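YlmD (Geobacillus stearothermophilus, PDB 6T1B) catalyses the phosphorolysis of adenosine, inosine and S-methyl-5'-thioadenosine to the free base and the corresponding ribose 1-phosphate or methylthioribose 1-phosphate, and also deaminates adenosine. Local coordinates at residues L47-V57 with G94-T102; A120-P128 with T244-R255. All blocks are in the same frame, centred on the assembly; numbering follows the deposited sequence.

In the fold
From the N terminus, interaction 1 comes first. The 47-57 segment runs from a loop at the nucleoside pocket into helix 53-67. The segment 94-102, in the loop between strands 85-87 and 109-112, folds back against it. That closure is complete before interaction 2 opens, so the two follow in series and neither nest nor cross. Interaction 2 joins the turn between strands 118-123 and 127-133, which belong to different mixed sheets, to the loop between strands 237-239 and 264-269. The centres of the two interactions lie about 18 Å apart and they do not touch, yet both reach the inosine: interaction 1 at the base, interaction 2 at the base and the ribose 5'-hydroxyl.

Interaction 1 (L47-V57 with G94-T102); sequences LHVGDDRTDVV and GNGAQDFAT. With NOS (inosine), chain B.
H48 and F100 meet beside the purine of the bound inosine, with H48 CB lying over one face of the F100 ring, a CH-pi contact of 3.9 Å to the centroid. The first torsion of H48 (chi1 -167°), which sets CG opposite the backbone N, places the imidazole beside the phenyl rather than over it. The two rings are nearly parallel (17°) but slid apart, and barely overlap. The edge of the F100 ring faces the base, CE1 lying 3.4 Å from inosine N1. Next to them, L47 CB packs on F100 CB, while L47 CD1 reaches the backbone of 96-100, 3.9 Å from G96 O.

R53 spans the outer side. Its chain, extended from CG to NE, brings NH1 to Q98 O at 2.7 Å, a weak hydrogen bond bent to 122°. V57 CG2 covers one face of this guanidinium, and V57 CG1 touches Q98 OE1 at 3.9 Å.

At the base, L47 N donates to O6 of the bound inosine over 2.8 Å. The contact combines carbon packing, L47 CB and H48 CB on F100, with this backbone donor, and so joins two loops into one side of the purine pocket.

Interaction 2 (A120-P128 with T244-R255); sequences ALCFADCVP and TSCEEALFFSHR. With NOS (inosine), chain B.
D125 of the turn between strands 118-123 and 127-133 points its carboxylate into the loop 244-255, where three donors grip it, in this YfiH/LACC1-family protein, which carries both a catalytic and a second, probably structural, zinc. Its CG stands beside the backbone N (chi1 -81°), which turns the carboxylate toward the loop. OD2 accepts two hydroxyls: S253 OG comes to its syn lone pair at 2.7 Å, and T244 OG1 arrives on the anti side at 2.8 Å, the D125 and T244 side chains crossing obliquely. T244 OG1 sits between its own backbone N and carbonyl carbon (chi1 48°), which aims it at the carboxylate. The other oxygen, OD1, is met on its syn side by R255 N, somewhat out of the carboxylate plane.

With both oxygens engaged, rotation of this buried carboxylate is restricted.

A124 lies alongside, its CB 4.1 Å from F252 CB, and F252 in turn packs on M264 of strand 264-269. C126, in the turn, binds the catalytic zinc with H81 and H143; in the strand before it, C122 O accepts the inosine 5'-hydroxyl while C122 SG lies 3.6 Å from C6 of the base. In the loop, C246 binds the second zinc. Across the join, H254 N donates almost straight to A124 O, at 2.8 Å and 175°.

Interaction 1 (L47-V57 with G94-T102)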
loop_
_atom_site.group_PDB
_atom_site.type_symbol
_atom_site.label_atom_id
_atom_site.label_comp_id
_atom_site.label_asym_id
_atom_site.label_seq_id
_atom_site.Cartn_x
_atom_site.Cartn_y
_atom_site.Cartn_z
ATOM N N LEU A 47 -4.012 12.479 7.075
ATOM C CA LEU A 47 -3.808 13.665 7.884
ATOM C C LEU A 47 -3.123 14.796 7.134
ATOM O O LEU A 47 -3.013 15.897 7.684
ATOM C CB LEU A 47 -2.955 13.326 9.116
ATOM C CG LEU A 47 -3.679 12.430 10.134
ATOM C CD1 LEU A 47 -2.670 11.844 11.107
ATOM C CD2 LEU A 47 -4.762 13.216 10.845
ATOM N N HIS A 48 -2.636 14.556 5.914
ATOM C CA HIS A 48 -1.927 15.599 5.194
ATOM C C HIS A 48 -2.552 15.904 3.842
ATOM O O HIS A 48 -1.856 16.048 2.839
ATOM C CB HIS A 48 -0.435 15.315 5.008
ATOM C CG HIS A 48 0.350 16.513 4.538
ATOM N ND1 HIS A 48 0.625 17.592 5.354
ATOM C CD2 HIS A 48 0.875 16.823 3.326
ATOM C CE1 HIS A 48 1.317 18.495 4.679
ATOM N NE2 HIS A 48 1.478 18.053 3.443
ATOM N N VAL A 49 -3.879 16.004 3.811
ATOM C CA VAL A 49 -4.583 16.372 2.596
ATOM C C VAL A 49 -5.468 17.589 2.785
ATOM O O VAL A 49 -6.230 17.935 1.883
ATOM C CB VAL A 49 -5.394 15.207 1.995
ATOM C CG1 VAL A 49 -4.477 14.119 1.524
ATOM C CG2 VAL A 49 -6.421 14.681 2.990
ATOM N N GLY A 50 -5.387 18.259 3.935
ATOM C CA GLY A 50 -6.155 19.459 4.163
ATOM C C GLY A 50 -7.528 19.228 4.748
ATOM O O GLY A 50 -8.343 20.151 4.756
ATOM N N ASP A 51 -7.810 18.021 5.223
ATOM C CA ASP A 51 -9.053 17.733 5.916
ATOM C C ASP A 51 -8.970 18.172 7.382
ATOM O O ASP A 51 -7.903 18.461 7.930
ATOM C CB ASP A 51 -9.343 16.232 5.784
ATOM C CG ASP A 51 -10.766 15.830 6.128
ATOM O OD1 ASP A 51 -11.651 16.685 6.328
ATOM O OD2 ASP A 51 -10.977 14.602 6.180
ATOM N N ASP A 52 -10.125 18.181 8.011
ATOM C CA ASP A 52 -10.219 18.478 9.431
ATOM C C ASP A 52 -9.588 17.350 10.238
ATOM O O ASP A 52 -10.005 16.187 10.132
ATOM C CB ASP A 52 -11.685 18.617 9.813
ATOM C CG ASP A 52 -11.862 18.967 11.241
ATOM O OD1 ASP A 52 -11.685 20.157 11.567
ATOM O OD2 ASP A 52 -12.136 18.043 12.046
ATOM N N ARG A 53 -8.585 17.695 11.043
ATOM C CA ARG A 53 -7.838 16.688 11.778
ATOM C C ARG A 53 -8.726 15.903 12.733
ATOM O O ARG A 53 -8.534 14.696 12.913
ATOM C CB ARG A 53 -6.683 17.347 12.536
ATOM C CG ARG A 53 -5.886 16.400 13.369
ATOM C CD ARG A 53 -4.786 17.125 14.144
ATOM N NE ARG A 53 -4.067 16.190 15.001
ATOM C CZ ARG A 53 -4.493 15.791 16.196
ATOM N NH1 ARG A 53 -3.773 14.927 16.894
ATOM N NH2 ARG A 53 -5.635 16.251 16.694
ATOM N N THR A 54 -9.661 16.572 13.399
ATOM C CA THR A 54 -10.550 15.849 14.302
ATOM C C THR A 54 -11.329 14.778 13.551
ATOM O O THR A 54 -11.449 13.636 14.016
ATOM C CB THR A 54 -11.475 16.827 15.012
ATOM O OG1 THR A 54 -10.673 17.684 15.842
ATOM C CG2 THR A 54 -12.483 16.080 15.874
ATOM N N ASP A 55 -11.855 15.113 12.377
ATOM C CA ASP A 55 -12.582 14.113 11.597
ATOM C C ASP A 55 -11.665 12.950 11.240
ATOM O O ASP A 55 -12.048 11.781 11.358
ATOM C CB ASP A 55 -13.204 14.723 10.343
ATOM C CG ASP A 55 -14.348 15.703 10.641
ATOM O OD1 ASP A 55 -14.634 16.513 9.727
ATOM O OD2 ASP A 55 -14.952 15.669 11.737
ATOM N N VAL A 56 -10.455 13.256 10.749
ATOM C CA VAL A 56 -9.534 12.196 10.328
ATOM C C VAL A 56 -9.168 11.287 11.503
ATOM O O VAL A 56 -9.174 10.051 11.381
ATOM C CB VAL A 56 -8.283 12.781 9.645
ATOM C CG1 VAL A 56 -7.327 11.664 9.294
ATOM C CG2 VAL A 56 -8.649 13.555 8.408
ATOM N N VAL A 57 -8.837 11.870 12.655
ATOM C CA VAL A 57 -8.514 11.039 13.816
ATOM C C VAL A 57 -9.709 10.174 14.198
ATOM O O VAL A 57 -9.554 8.993 14.534
ATOM C CB VAL A 57 -7.964 11.873 14.979
ATOM C CG1 VAL A 57 -7.809 11.027 16.237
ATOM C CG2 VAL A 57 -6.626 12.458 14.572
ATOM N N GLY A 94 2.413 4.479 17.659
ATOM C CA GLY A 94 1.891 5.821 17.746
ATOM C C GLY A 94 2.508 6.817 16.800
ATOM O O GLY A 94 1.924 7.896 16.601
ATOM N N ASN A 95 3.646 6.510 16.177
ATOM C CA ASN A 95 4.307 7.478 15.312
ATOM C C ASN A 95 3.428 7.750 14.095
ATOM O O ASN A 95 3.134 6.841 13.314
ATOM C CB ASN A 95 5.663 6.954 14.856
ATOM C CG ASN A 95 6.692 6.971 15.955
ATOM O OD1 ASN A 95 6.431 7.396 17.077
ATOM N ND2 ASN A 95 7.893 6.497 15.622
ATOM N N GLY A 96 2.985 8.986 13.961
ATOM C CA GLY A 96 2.131 9.376 12.870
ATOM C C GLY A 96 0.697 8.923 12.987
ATOM O O GLY A 96 -0.073 9.097 12.032
ATOM N N ALA A 97 0.308 8.340 14.109
ATOM C CA ALA A 97 -1.036 7.767 14.211
ATOM C C ALA A 97 -2.104 8.846 14.359
ATOM O O ALA A 97 -3.188 8.746 13.771
ATOM C CB ALA A 97 -1.096 6.790 15.373
ATOM N N GLN A 98 -1.816 9.882 15.131
ATOM C CA GLN A 98 -2.728 10.992 15.321
ATOM C C GLN A 98 -2.119 12.332 14.964
ATOM O O GLN A 98 -2.840 13.339 14.957
ATOM C CB GLN A 98 -3.194 11.044 16.785
ATOM C CG GLN A 98 -3.908 9.778 17.193
ATOM C CD GLN A 98 -4.404 9.813 18.613
ATOM O OE1 GLN A 98 -5.055 10.764 19.028
ATOM N NE2 GLN A 98 -4.087 8.769 19.375
ATOM N N ASP A 99 -0.819 12.386 14.679
ATOM C CA ASP A 99 -0.134 13.637 14.360
ATOM C C ASP A 99 0.812 13.309 13.213
ATOM O O ASP A 99 1.776 12.554 13.406
ATOM C CB ASP A 99 0.647 14.173 15.560
ATOM C CG ASP A 99 1.275 15.533 15.287
ATOM O OD1 ASP A 99 1.509 16.283 16.249
ATOM O OD2 ASP A 99 1.504 15.864 14.103
ATOM N N PHE A 100 0.553 13.857 12.019
ATOM C CA PHE A 100 1.391 13.528 10.874
ATOM C C PHE A 100 2.858 13.859 11.118
ATOM O O PHE A 100 3.741 13.177 10.584
ATOM C CB PHE A 100 0.897 14.302 9.649
ATOM C CG PHE A 100 1.589 13.934 8.384
ATOM C CD1 PHE A 100 1.450 12.657 7.852
ATOM C CD2 PHE A 100 2.373 14.840 7.714
ATOM C CE1 PHE A 100 2.101 12.300 6.667
ATOM C CE2 PHE A 100 3.021 14.486 6.528
ATOM C CZ PHE A 100 2.878 13.213 6.011
ATOM N N ALA A 101 3.137 14.890 11.912
ATOM C CA ALA A 101 4.515 15.316 12.129
ATOM C C ALA A 101 5.355 14.279 12.855
ATOM O O ALA A 101 6.587 14.392 12.838
ATOM C CB ALA A 101 4.536 16.646 12.890
ATOM N N THR A 102 4.747 13.288 13.511
ATOM C CA THR A 102 5.518 12.259 14.199
ATOM C C THR A 102 5.643 10.969 13.399
ATOM O O THR A 102 6.210 9.997 13.904
ATOM C CB THR A 102 4.967 11.933 15.599
ATOM O OG1 THR A 102 3.703 11.265 15.504
ATOM C CG2 THR A 102 4.835 13.178 16.438
HETATM N N9 NOS B . -0.820 12.004 2.382
HETATM C C4 NOS B . -0.429 11.182 3.373
HETATM N N3 NOS B . 0.651 10.174 3.496
HETATM C C2 NOS B . 0.828 9.480 4.741
HETATM N N1 NOS B . -0.019 9.741 5.870
HETATM C C6 NOS B . -1.064 10.690 5.808
HETATM O O6 NOS B . -1.747 10.852 6.783
HETATM C C5 NOS B . -1.234 11.420 4.460
HETATM N N7 NOS B . -2.109 12.307 4.103
HETATM C C8 NOS B . -1.871 12.685 2.849
HETATM C "C5'" NOS B . 0.176 8.744 -0.241
HETATM O "O5'" NOS B . -0.492 8.053 -1.293
HETATM C "C4'" NOS B . 0.194 10.230 -0.496
HETATM O "O4'" NOS B . -0.763 10.854 0.389
HETATM C "C1'" NOS B . -0.168 11.944 1.061
HETATM C "C2'" NOS B . 1.337 11.697 1.042
HETATM O "O2'" NOS B . 2.044 12.929 1.071
HETATM C "C3'" NOS B . 1.533 10.934 -0.269
HETATM O "O3'" NOS B . 1.759 11.868 -1.339
#

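Interaction 2 (A120-P128 with T244-R255)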
loop_
_atom_site.group_PDB
_atom_site.type_symbol
_atom_site.label_atom_id
_atom_site.label_comp_id
_atom_site.label_asym_id
_atom_site.label_seq_id
_atom_site.Cartn_x
_atom_site.Cartn_y
_atom_site.Cartn_z
ATOM N N ALA A 120 0.563 1.124 8.822
ATOM C CA ALA A 120 -0.592 1.836 8.295
ATOM C C ALA A 120 -0.109 2.911 7.330
ATOM O O ALA A 120 0.545 3.878 7.746
ATOM C CB ALA A 120 -1.389 2.431 9.458
ATOM N N LEU A 121 -0.453 2.754 6.040
ATOM C CA LEU A 121 -0.048 3.668 4.982
ATOM C C LEU A 121 -1.279 4.123 4.183
ATOM O O LEU A 121 -2.257 3.374 4.060
ATOM C CB LEU A 121 0.990 3.026 4.044
ATOM C CG LEU A 121 2.441 3.028 4.532
ATOM C CD1 LEU A 121 2.811 2.094 5.671
ATOM C CD2 LEU A 121 3.368 2.759 3.338
ATOM N N CYS A 122 -1.209 5.342 3.651
ATOM C CA CYS A 122 -2.331 5.958 2.969
ATOM C C CYS A 122 -2.214 5.852 1.462
ATOM O O CYS A 122 -1.102 5.972 0.922
ATOM C CB CYS A 122 -2.380 7.436 3.340
ATOM S SG CYS A 122 -2.990 7.765 5.005
ATOM N N PHE A 123 -3.366 5.692 0.788
ATOM C CA PHE A 123 -3.407 5.427 -0.638
ATOM C C PHE A 123 -4.629 6.067 -1.279
ATOM O O PHE A 123 -5.717 6.078 -0.698
ATOM C CB PHE A 123 -3.486 3.919 -0.897
ATOM C CG PHE A 123 -2.232 3.231 -0.554
ATOM C CD1 PHE A 123 -1.221 3.135 -1.490
ATOM C CD2 PHE A 123 -2.004 2.782 0.724
ATOM C CE1 PHE A 123 -0.009 2.548 -1.167
ATOM C CE2 PHE A 123 -0.784 2.197 1.051
ATOM C CZ PHE A 123 0.209 2.093 0.106
ATOM N N ALA A 124 -4.479 6.517 -2.534
ATOM C CA ALA A 124 -5.606 6.894 -3.380
ATOM C C ALA A 124 -5.195 6.868 -4.855
ATOM O O ALA A 124 -5.336 7.849 -5.573
ATOM C CB ALA A 124 -6.160 8.256 -2.992
ATOM N N ASP A 125 -4.641 5.727 -5.269
ATOM C CA ASP A 125 -4.282 5.392 -6.647
ATOM C C ASP A 125 -2.953 4.608 -6.648
ATOM O O ASP A 125 -2.776 3.695 -7.446
ATOM C CB ASP A 125 -4.092 6.574 -7.591
ATOM C CG ASP A 125 -5.391 7.140 -8.149
ATOM O OD1 ASP A 125 -5.278 8.236 -8.710
ATOM O OD2 ASP A 125 -6.488 6.510 -8.087
ATOM N N CYS A 126 -2.013 4.970 -5.782
ATOM C CA CYS A 126 -0.693 4.336 -5.801
ATOM C C CYS A 126 -0.824 2.896 -5.329
ATOM O O CYS A 126 -1.794 2.518 -4.683
ATOM C CB CYS A 126 0.273 5.128 -4.936
ATOM S SG CYS A 126 0.644 6.779 -5.604
ATOM N N VAL A 127 0.175 2.093 -5.650
ATOM C CA VAL A 127 0.086 0.667 -5.384
ATOM C C VAL A 127 0.419 0.326 -3.938
ATOM O O VAL A 127 1.535 0.609 -3.473
ATOM C CB VAL A 127 1.004 -0.137 -6.328
ATOM C CG1 VAL A 127 0.832 -1.623 -6.062
ATOM C CG2 VAL A 127 0.716 0.209 -7.765
ATOM N N PRO A 128 -0.515 -0.283 -3.189
ATOM C CA PRO A 128 -0.169 -0.811 -1.859
ATOM C C PRO A 128 0.382 -2.221 -2.006
ATOM O O PRO A 128 -0.279 -3.102 -2.581
ATOM C CB PRO A 128 -1.508 -0.785 -1.108
ATOM C CG PRO A 128 -2.557 -0.936 -2.163
ATOM C CD PRO A 128 -1.946 -0.505 -3.504
ATOM N N THR A 244 -8.834 1.775 -8.412
ATOM C CA THR A 244 -9.318 2.849 -7.548
ATOM C C THR A 244 -10.057 3.921 -8.335
ATOM O O THR A 244 -11.021 4.499 -7.830
ATOM C CB THR A 244 -8.153 3.483 -6.780
ATOM O OG1 THR A 244 -7.073 3.772 -7.683
ATOM C CG2 THR A 244 -7.642 2.555 -5.752
ATOM N N SER A 245 -9.580 4.229 -9.549
ATOM C CA SER A 245 -10.283 5.214 -10.351
ATOM C C SER A 245 -11.629 4.677 -10.822
ATOM O O SER A 245 -12.614 5.414 -10.780
ATOM C CB SER A 245 -9.429 5.701 -11.530
ATOM O OG SER A 245 -10.213 6.436 -12.464
ATOM N N CYS A 246 -11.696 3.420 -11.249
ATOM C CA CYS A 246 -12.916 2.873 -11.814
ATOM C C CYS A 246 -14.002 2.672 -10.772
ATOM O O CYS A 246 -15.175 2.907 -11.041
ATOM C CB CYS A 246 -12.614 1.517 -12.452
ATOM S SG CYS A 246 -11.836 1.615 -14.103
ATOM N N GLU A 247 -13.619 2.167 -9.596
ATOM C CA GLU A 247 -14.576 1.783 -8.555
ATOM C C GLU A 247 -14.840 2.989 -7.662
ATOM O O GLU A 247 -14.473 3.034 -6.489
ATOM C CB GLU A 247 -14.064 0.549 -7.817
ATOM C CG GLU A 247 -13.950 -0.651 -8.770
ATOM C CD GLU A 247 -13.423 -1.965 -8.179
ATOM O OE1 GLU A 247 -13.587 -2.249 -6.968
ATOM O OE2 GLU A 247 -12.851 -2.754 -8.969
ATOM N N GLU A 248 -15.514 3.981 -8.267
ATOM C CA GLU A 248 -15.757 5.253 -7.605
ATOM C C GLU A 248 -16.645 5.127 -6.381
ATOM O O GLU A 248 -16.630 6.013 -5.520
ATOM C CB GLU A 248 -16.357 6.284 -8.548
ATOM C CG GLU A 248 -16.706 7.588 -7.834
ATOM C CD GLU A 248 -16.991 8.737 -8.781
ATOM O OE1 GLU A 248 -17.445 8.467 -9.913
ATOM O OE2 GLU A 248 -16.756 9.910 -8.388
ATOM N N ALA A 249 -17.451 4.069 -6.297
ATOM C CA ALA A 249 -18.304 3.915 -5.125
ATOM C C ALA A 249 -17.567 3.297 -3.950
ATOM O O ALA A 249 -18.136 3.233 -2.848
ATOM C CB ALA A 249 -19.510 3.032 -5.452
ATOM N N LEU A 250 -16.336 2.843 -4.151
ATOM C CA LEU A 250 -15.564 2.300 -3.053
ATOM C C LEU A 250 -14.393 3.183 -2.675
ATOM O O LEU A 250 -14.015 3.199 -1.507
ATOM C CB LEU A 250 -14.984 0.921 -3.392
ATOM C CG LEU A 250 -15.901 -0.291 -3.322
ATOM C CD1 LEU A 250 -15.087 -1.550 -3.600
ATOM C CD2 LEU A 250 -16.587 -0.357 -1.977
ATOM N N PHE A 251 -13.780 3.902 -3.635
ATOM C CA PHE A 251 -12.458 4.458 -3.430
ATOM C C PHE A 251 -12.299 5.931 -3.759
ATOM O O PHE A 251 -12.907 6.436 -4.713
ATOM C CB PHE A 251 -11.411 3.717 -4.261
ATOM C CG PHE A 251 -11.342 2.242 -3.980
ATOM C CD1 PHE A 251 -11.568 1.327 -4.991
ATOM C CD2 PHE A 251 -11.007 1.775 -2.728
ATOM C CE1 PHE A 251 -11.470 -0.043 -4.758
ATOM C CE2 PHE A 251 -10.906 0.420 -2.479
ATOM C CZ PHE A 251 -11.147 -0.486 -3.513
ATOM N N PHE A 252 -11.491 6.617 -2.937
ATOM C CA PHE A 252 -10.903 7.883 -3.323
ATOM C C PHE A 252 -9.903 7.616 -4.443
ATOM O O PHE A 252 -9.229 6.590 -4.460
ATOM C CB PHE A 252 -10.128 8.509 -2.170
ATOM C CG PHE A 252 -10.942 8.724 -0.921
ATOM C CD1 PHE A 252 -10.629 8.017 0.253
ATOM C CD2 PHE A 252 -11.989 9.626 -0.878
ATOM C CE1 PHE A 252 -11.382 8.218 1.414
ATOM C CE2 PHE A 252 -12.723 9.814 0.270
ATOM C CZ PHE A 252 -12.390 9.117 1.425
ATOM N N SER A 253 -9.751 8.582 -5.345
ATOM C CA SER A 253 -8.791 8.473 -6.430
ATOM C C SER A 253 -8.205 9.847 -6.702
ATOM O O SER A 253 -8.922 10.744 -7.134
ATOM C CB SER A 253 -9.447 7.934 -7.705
ATOM O OG SER A 253 -8.581 8.033 -8.815
ATOM N N HIS A 254 -6.905 9.993 -6.478
ATOM C CA HIS A 254 -6.249 11.265 -6.782
ATOM C C HIS A 254 -6.492 11.702 -8.213
ATOM O O HIS A 254 -6.750 12.883 -8.473
ATOM C CB HIS A 254 -4.760 11.093 -6.508
ATOM C CG HIS A 254 -3.935 12.274 -6.896
ATOM N ND1 HIS A 254 -3.829 13.389 -6.097
ATOM C CD2 HIS A 254 -3.186 12.515 -7.994
ATOM C CE1 HIS A 254 -3.051 14.273 -6.689
ATOM N NE2 HIS A 254 -2.648 13.771 -7.845
ATOM N N ARG A 255 -6.432 10.770 -9.161
ATOM C CA ARG A 255 -6.611 11.141 -10.556
ATOM C C ARG A 255 -8.073 11.443 -10.864
ATOM O O ARG A 255 -8.389 12.487 -11.444
ATOM C CB ARG A 255 -6.064 10.073 -11.495
ATOM C CG ARG A 255 -6.181 10.483 -12.962
ATOM C CD ARG A 255 -5.348 9.606 -13.887
ATOM N NE ARG A 255 -3.955 10.042 -13.933
ATOM C CZ ARG A 255 -3.267 10.288 -15.047
ATOM N NH1 ARG A 255 -3.821 10.127 -16.246
ATOM N NH2 ARG A 255 -2.005 10.679 -14.953
HETATM N N9 NOS B . -0.820 12.004 2.382
HETATM C C4 NOS B . -0.429 11.182 3.373
HETATM N N3 NOS B . 0.651 10.174 3.496
HETATM C C2 NOS B . 0.828 9.480 4.741
HETATM N N1 NOS B . -0.019 9.741 5.870
HETATM C C6 NOS B . -1.064 10.690 5.808
HETATM O O6 NOS B . -1.747 10.852 6.783
HETATM C C5 NOS B . -1.234 11.420 4.460
HETATM N N7 NOS B . -2.109 12.307 4.103
HETATM C C8 NOS B . -1.871 12.685 2.849
HETATM C "C5'" NOS B . 0.176 8.744 -0.241
HETATM O "O5'" NOS B . -0.492 8.053 -1.293
HETATM C "C4'" NOS B . 0.194 10.230 -0.496
HETATM O "O4'" NOS B . -0.763 10.854 0.389
HETATM C "C1'" NOS B . -0.168 11.944 1.061
HETATM C "C2'" NOS B . 1.337 11.697 1.042
HETATM O "O2'" NOS B . 2.044 12.929 1.071
HETATM C "C3'" NOS B . 1.533 10.934 -0.269
HETATM O "O3'" NOS B . 1.759 11.868 -1.339
#